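Local coordinates for WA352 (PDB 5ZT3), which is a mitochondrial protein of indica rice linked to cytoplasmic male sterility, represented here by its C-terminal, largely helical DUF8018 region, at residues 72-86 / 117-129. Sequence-based numbering, arbitrary orientation.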
loop_
_atom_site.group_PDB
_atom_site.type_symbol
_atom_site.label_atom_id
_atom_site.label_comp_id
_atom_site.label_asym_id
_atom_site.label_seq_id
_atom_site.Cartn_x
_atom_site.Cartn_y
_atom_site.Cartn_z
ATOM N N LEU A 72 -3.702 -8.988 -12.778
ATOM C CA LEU A 72 -2.661 -9.973 -13.062
ATOM C C LEU A 72 -2.835 -11.247 -12.242
ATOM O O LEU A 72 -2.401 -12.324 -12.673
ATOM C CB LEU A 72 -1.281 -9.388 -12.765
ATOM C CG LEU A 72 -0.842 -8.192 -13.605
ATOM C CD1 LEU A 72 0.506 -7.668 -13.116
ATOM C CD2 LEU A 72 -0.780 -8.558 -15.086
ATOM N N HIS A 73 -3.471 -11.151 -11.076
ATOM C CA HIS A 73 -3.596 -12.263 -10.138
ATOM C C HIS A 73 -5.043 -12.366 -9.660
ATOM O O HIS A 73 -5.363 -12.015 -8.517
ATOM C CB HIS A 73 -2.632 -12.051 -8.975
ATOM C CG HIS A 73 -2.591 -13.181 -8.003
ATOM N ND1 HIS A 73 -2.429 -12.978 -6.653
ATOM C CD2 HIS A 73 -2.648 -14.521 -8.181
ATOM C CE1 HIS A 73 -2.401 -14.142 -6.032
ATOM N NE2 HIS A 73 -2.534 -15.098 -6.937
ATOM N N PRO A 74 -5.951 -12.847 -10.523
ATOM C CA PRO A 74 -7.374 -12.884 -10.137
ATOM C C PRO A 74 -7.663 -13.750 -8.928
ATOM O O PRO A 74 -8.649 -13.496 -8.226
ATOM C CB PRO A 74 -8.075 -13.413 -11.400
ATOM C CG PRO A 74 -7.154 -13.040 -12.514
ATOM C CD PRO A 74 -5.751 -13.137 -11.951
ATOM N N SER A 75 -6.826 -14.754 -8.655
ATOM C CA SER A 75 -7.010 -15.621 -7.496
ATOM C C SER A 75 -6.678 -14.927 -6.181
ATOM O O SER A 75 -7.118 -15.391 -5.122
ATOM C CB SER A 75 -6.131 -16.866 -7.647
ATOM O OG SER A 75 -6.621 -17.699 -8.685
ATOM N N GLY A 76 -5.892 -13.861 -6.219
ATOM C CA GLY A 76 -5.587 -13.141 -5.006
ATOM C C GLY A 76 -6.678 -12.146 -4.660
ATOM O O GLY A 76 -7.294 -11.530 -5.532
ATOM N N ASP A 77 -6.927 -11.989 -3.361
ATOM C CA ASP A 77 -7.926 -11.019 -2.909
ATOM C C ASP A 77 -7.259 -9.647 -2.765
ATOM O O ASP A 77 -7.045 -9.123 -1.672
ATOM C CB ASP A 77 -8.605 -11.479 -1.629
ATOM C CG ASP A 77 -9.852 -10.669 -1.313
ATOM O OD1 ASP A 77 -10.108 -9.656 -2.010
ATOM O OD2 ASP A 77 -10.568 -11.032 -0.358
ATOM N N TRP A 78 -6.946 -9.071 -3.925
ATOM C CA TRP A 78 -6.221 -7.806 -3.987
ATOM C C TRP A 78 -7.088 -6.636 -3.528
ATOM O O TRP A 78 -6.663 -5.821 -2.693
ATOM C CB TRP A 78 -5.632 -7.623 -5.393
ATOM C CG TRP A 78 -4.411 -8.455 -5.486
ATOM C CD1 TRP A 78 -4.272 -9.689 -6.065
ATOM C CD2 TRP A 78 -3.167 -8.150 -4.873
ATOM N NE1 TRP A 78 -2.993 -10.156 -5.857
ATOM C CE2 TRP A 78 -2.297 -9.227 -5.129
ATOM C CE3 TRP A 78 -2.691 -7.052 -4.151
ATOM C CZ2 TRP A 78 -0.984 -9.242 -4.664
ATOM C CZ3 TRP A 78 -1.394 -7.072 -3.687
ATOM C CH2 TRP A 78 -0.553 -8.157 -3.943
ATOM N N MET A 79 -8.327 -6.551 -4.018
ATOM C CA MET A 79 -9.183 -5.443 -3.610
ATOM C C MET A 79 -9.595 -5.532 -2.145
ATOM O O MET A 79 -9.914 -4.500 -1.546
ATOM C CB MET A 79 -10.404 -5.329 -4.527
ATOM C CG MET A 79 -10.052 -4.985 -5.971
ATOM S SD MET A 79 -9.043 -3.487 -6.120
ATOM C CE MET A 79 -10.199 -2.225 -5.629
ATOM N N GLY A 80 -9.583 -6.720 -1.548
ATOM C CA GLY A 80 -9.952 -6.835 -0.151
ATOM C C GLY A 80 -8.786 -6.743 0.815
ATOM O O GLY A 80 -8.915 -6.132 1.880
ATOM N N TRP A 81 -7.641 -7.322 0.451
ATOM C CA TRP A 81 -6.530 -7.489 1.380
ATOM C C TRP A 81 -5.183 -7.104 0.781
ATOM O O TRP A 81 -4.148 -7.328 1.429
ATOM C CB TRP A 81 -6.481 -8.945 1.869
ATOM C CG TRP A 81 -7.669 -9.354 2.673
ATOM C CD1 TRP A 81 -8.738 -10.081 2.246
ATOM C CD2 TRP A 81 -7.906 -9.057 4.049
ATOM N NE1 TRP A 81 -9.631 -10.257 3.278
ATOM C CE2 TRP A 81 -9.140 -9.637 4.395
ATOM C CE3 TRP A 81 -7.189 -8.360 5.025
ATOM C CZ2 TRP A 81 -9.678 -9.541 5.678
ATOM C CZ3 TRP A 81 -7.726 -8.263 6.300
ATOM C CH2 TRP A 81 -8.957 -8.852 6.611
ATOM N N GLY A 82 -5.165 -6.498 -0.407
ATOM C CA GLY A 82 -3.909 -6.234 -1.082
ATOM C C GLY A 82 -2.965 -5.326 -0.319
ATOM O O GLY A 82 -1.745 -5.466 -0.438
ATOM N N ALA A 83 -3.495 -4.376 0.455
ATOM C CA ALA A 83 -2.586 -3.469 1.147
ATOM C C ALA A 83 -1.681 -4.221 2.110
ATOM O O ALA A 83 -0.521 -3.834 2.291
ATOM C CB ALA A 83 -3.355 -2.350 1.843
ATOM N N ARG A 84 -2.178 -5.300 2.725
ATOM C CA ARG A 84 -1.343 -6.073 3.642
ATOM C C ARG A 84 -0.155 -6.696 2.929
ATOM O O ARG A 84 0.921 -6.843 3.528
ATOM C CB ARG A 84 -2.172 -7.144 4.359
ATOM C CG ARG A 84 -3.307 -6.603 5.240
ATOM C CD ARG A 84 -2.826 -5.930 6.538
ATOM N NE ARG A 84 -2.031 -4.730 6.288
ATOM C CZ ARG A 84 -2.530 -3.546 5.941
ATOM N NH1 ARG A 84 -3.841 -3.380 5.807
ATOM N NH2 ARG A 84 -1.715 -2.528 5.711
ATOM N N ALA A 85 -0.307 -7.031 1.651
ATOM C CA ALA A 85 0.801 -7.599 0.902
ATOM C C ALA A 85 1.878 -6.570 0.596
ATOM O O ALA A 85 2.961 -6.953 0.145
ATOM C CB ALA A 85 0.292 -8.249 -0.388
ATOM N N LEU A 86 1.617 -5.290 0.837
ATOM C CA LEU A 86 2.580 -4.231 0.576
ATOM C C LEU A 86 3.262 -3.725 1.849
ATOM O O LEU A 86 4.088 -2.805 1.777
ATOM C CB LEU A 86 1.916 -3.080 -0.182
ATOM C CG LEU A 86 1.290 -3.494 -1.515
ATOM C CD1 LEU A 86 0.649 -2.304 -2.207
ATOM C CD2 LEU A 86 2.310 -4.145 -2.431
ATOM N N THR A 117 8.469 -8.727 -8.983
ATOM C CA THR A 117 7.466 -8.120 -8.114
ATOM C C THR A 117 6.156 -8.888 -8.162
ATOM O O THR A 117 5.540 -9.134 -7.120
ATOM C CB THR A 117 7.237 -6.661 -8.503
ATOM O OG1 THR A 117 8.447 -5.926 -8.297
ATOM C CG2 THR A 117 6.141 -6.042 -7.650
ATOM N N PHE A 118 5.708 -9.271 -9.359
ATOM C CA PHE A 118 4.479 -10.046 -9.469
ATOM C C PHE A 118 4.547 -11.298 -8.600
ATOM O O PHE A 118 3.636 -11.572 -7.813
ATOM C CB PHE A 118 4.211 -10.420 -10.925
ATOM C CG PHE A 118 3.126 -11.437 -11.087
ATOM C CD1 PHE A 118 1.795 -11.048 -11.072
ATOM C CD2 PHE A 118 3.419 -12.783 -11.263
ATOM C CE1 PHE A 118 0.785 -11.976 -11.235
ATOM C CE2 PHE A 118 2.413 -13.719 -11.418
ATOM C CZ PHE A 118 1.090 -13.312 -11.405
ATOM N N TRP A 119 5.625 -12.070 -8.732
ATOM C CA TRP A 119 5.714 -13.330 -7.997
ATOM C C TRP A 119 5.873 -13.101 -6.499
ATOM O O TRP A 119 5.299 -13.840 -5.687
ATOM C CB TRP A 119 6.832 -14.198 -8.569
ATOM C CG TRP A 119 6.381 -14.857 -9.800
ATOM C CD1 TRP A 119 6.771 -14.579 -11.076
ATOM C CD2 TRP A 119 5.383 -15.869 -9.887
ATOM N NE1 TRP A 119 6.096 -15.390 -11.957
ATOM C CE2 TRP A 119 5.241 -16.193 -11.249
ATOM C CE3 TRP A 119 4.618 -16.562 -8.943
ATOM C CZ2 TRP A 119 4.349 -17.166 -11.690
ATOM C CZ3 TRP A 119 3.737 -17.525 -9.386
ATOM C CH2 TRP A 119 3.613 -17.822 -10.744
ATOM N N ARG A 120 6.636 -12.087 -6.112
ATOM C CA ARG A 120 6.750 -11.782 -4.694
ATOM C C ARG A 120 5.389 -11.446 -4.091
ATOM O O ARG A 120 5.039 -11.935 -3.009
ATOM C CB ARG A 120 7.740 -10.642 -4.497
ATOM C CG ARG A 120 7.967 -10.283 -3.052
ATOM C CD ARG A 120 9.163 -9.368 -2.881
ATOM N NE ARG A 120 10.425 -10.071 -3.094
ATOM C CZ ARG A 120 11.233 -9.867 -4.129
ATOM N NH1 ARG A 120 12.362 -10.556 -4.238
ATOM N NH2 ARG A 120 10.922 -8.972 -5.057
ATOM N N LEU A 121 4.597 -10.640 -4.797
ATOM C CA LEU A 121 3.296 -10.221 -4.285
ATOM C C LEU A 121 2.283 -11.366 -4.318
ATOM O O LEU A 121 1.467 -11.494 -3.397
ATOM C CB LEU A 121 2.807 -8.994 -5.049
ATOM C CG LEU A 121 3.677 -7.757 -4.860
ATOM C CD1 LEU A 121 3.045 -6.577 -5.571
ATOM C CD2 LEU A 121 3.839 -7.472 -3.377
ATOM N N VAL A 122 2.319 -12.207 -5.357
ATOM C CA VAL A 122 1.454 -13.385 -5.395
ATOM C C VAL A 122 1.650 -14.234 -4.148
ATOM O O VAL A 122 0.687 -14.740 -3.559
ATOM C CB VAL A 122 1.719 -14.204 -6.673
ATOM C CG1 VAL A 122 1.189 -15.646 -6.527
ATOM C CG2 VAL A 122 1.080 -13.519 -7.865
ATOM N N GLU A 123 2.905 -14.415 -3.737
ATOM C CA GLU A 123 3.186 -15.266 -2.586
ATOM C C GLU A 123 2.694 -14.647 -1.285
ATOM O O GLU A 123 2.239 -15.373 -0.396
ATOM C CB GLU A 123 4.682 -15.587 -2.540
ATOM C CG GLU A 123 5.118 -16.456 -1.355
ATOM C CD GLU A 123 4.378 -17.783 -1.294
ATOM O OE1 GLU A 123 4.001 -18.307 -2.368
ATOM O OE2 GLU A 123 4.175 -18.307 -0.175
ATOM N N ARG A 124 2.737 -13.320 -1.169
ATOM C CA ARG A 124 2.374 -12.644 0.074
ATOM C C ARG A 124 0.867 -12.599 0.309
ATOM O O ARG A 124 0.421 -12.689 1.460
ATOM C CB ARG A 124 2.871 -11.202 0.039
ATOM C CG ARG A 124 4.352 -11.017 0.178
ATOM C CD ARG A 124 4.666 -9.547 0.176
ATOM N NE ARG A 124 6.095 -9.265 0.226
ATOM C CZ ARG A 124 6.605 -8.044 0.115
ATOM N NH1 ARG A 124 5.800 -7.000 -0.052
ATOM N NH2 ARG A 124 7.919 -7.869 0.170
ATOM N N VAL A 125 0.076 -12.392 -0.739
ATOM C CA VAL A 125 -1.304 -11.934 -0.606
ATOM C C VAL A 125 -2.230 -13.056 -0.150
ATOM O O VAL A 125 -2.042 -14.234 -0.480
ATOM C CB VAL A 125 -1.785 -11.304 -1.932
ATOM C CG1 VAL A 125 -2.051 -12.364 -3.008
ATOM C CG2 VAL A 125 -3.024 -10.459 -1.709
ATOM N N ARG A 126 -3.263 -12.683 0.608
ATOM C CA ARG A 126 -4.349 -13.608 0.899
ATOM C C ARG A 126 -5.111 -13.956 -0.374
ATOM O O ARG A 126 -5.361 -13.097 -1.226
ATOM C CB ARG A 126 -5.321 -12.960 1.881
ATOM C CG ARG A 126 -4.885 -13.046 3.310
ATOM C CD ARG A 126 -5.947 -12.477 4.225
ATOM N NE ARG A 126 -7.160 -13.286 4.262
ATOM C CZ ARG A 126 -8.064 -13.193 5.235
ATOM N NH1 ARG A 126 -7.875 -12.331 6.219
ATOM N NH2 ARG A 126 -9.148 -13.957 5.226
ATOM N N LEU A 127 -5.496 -15.218 -0.494
ATOM C CA LEU A 127 -6.258 -15.665 -1.649
ATOM C C LEU A 127 -7.750 -15.552 -1.365
ATOM O O LEU A 127 -8.186 -15.513 -0.215
ATOM C CB LEU A 127 -5.906 -17.115 -1.983
ATOM C CG LEU A 127 -4.424 -17.336 -2.273
ATOM C CD1 LEU A 127 -4.157 -18.797 -2.565
ATOM C CD2 LEU A 127 -3.974 -16.463 -3.440
ATOM N N ARG A 128 -8.538 -15.472 -2.441
ATOM C CA ARG A 128 -9.983 -15.612 -2.289
ATOM C C ARG A 128 -10.341 -17.006 -1.796
ATOM O O ARG A 128 -11.264 -17.173 -0.988
ATOM C CB ARG A 128 -10.682 -15.392 -3.627
ATOM C CG ARG A 128 -10.335 -14.139 -4.352
ATOM C CD ARG A 128 -10.953 -14.197 -5.744
ATOM N NE ARG A 128 -10.593 -13.013 -6.497
ATOM C CZ ARG A 128 -11.288 -11.887 -6.506
ATOM N NH1 ARG A 128 -12.415 -11.781 -5.812
ATOM N NH2 ARG A 128 -10.850 -10.859 -7.215
ATOM N N ALA A 129 -9.628 -18.017 -2.285
ATOM C CA ALA A 129 -9.913 -19.417 -1.991
ATOM C C ALA A 129 -8.615 -20.207 -1.836
ATOM O O ALA A 129 -7.842 -19.974 -0.904
ATOM C CB ALA A 129 -10.770 -20.022 -3.098
HETATM O O HOH W 1 -8.452 -17.628 -5.015
HETATM O O HOH W 2 -7.966 -10.103 -7.898
HETATM O O HOH W 3 -10.052 -13.334 1.198
HETATM O O HOH W 4 -3.073 -9.953 1.894
HETATM O O HOH W 5 6.186 -3.999 -0.030
#
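A single beta bridge between Gly76 and Leu127 pins the C-terminal tail of this DUF8018 fragment to the loop that follows helix 45-72. Asp77 N donates a hydrogen bond to Arg126 O at 2.9 Å, and Arg128 N donates in turn to Ser75 O. Farther out, the extended side chain of Arg128 reaches back so that NE meets Pro74 O at 2.6 Å, nearly along the C=O axis; its NH2 donates to water 2, which probably bridges to Gly76 O.

Val125, the first residue past helix 116-124, fills the middle. With CG2 anti to the backbone N, this methyl sits 3.7 Å from the centroid of the Trp78 six-membered ring, a CH-pi contact over the face, while CG1 meets the edge of the His73 ring, 3.5 Å from CE1. Trp78 CH2 packs 3.6 Å from Leu121 CB. The imidazole is gripped from both faces, by Val122 CG2 on one and the backbone N of Gly76 on the other, and its rotation is fixed by Trp78 NE1, which donates to His73 ND1 (3.0 Å, 163°) close to both ring planes. A leucine in place of Trp78 would probably leave ND1 without its donor, the imidazole freer to turn, and a gap beside Val125 and Leu121 CB.

On the exposed flank, Arg126 bends at chi3 (68°) and lays its guanidinium flat on the Trp81 indole, planes 17° apart, a cation-pi stack. Arg124 NH1 bonds Ala85 O at 2.8 Å, within its guanidinium plane, and also donates to water 5, which probably bridges to Leu86 O.

The contact thus ties the loop 73-77 and the residues 78-86 that follow to helix 116-124 and its tail; Trp78, Phe118 and Leu121 also lean on Met69 of helix 45-72, and Leu86 touches Met104 of helix 98-111.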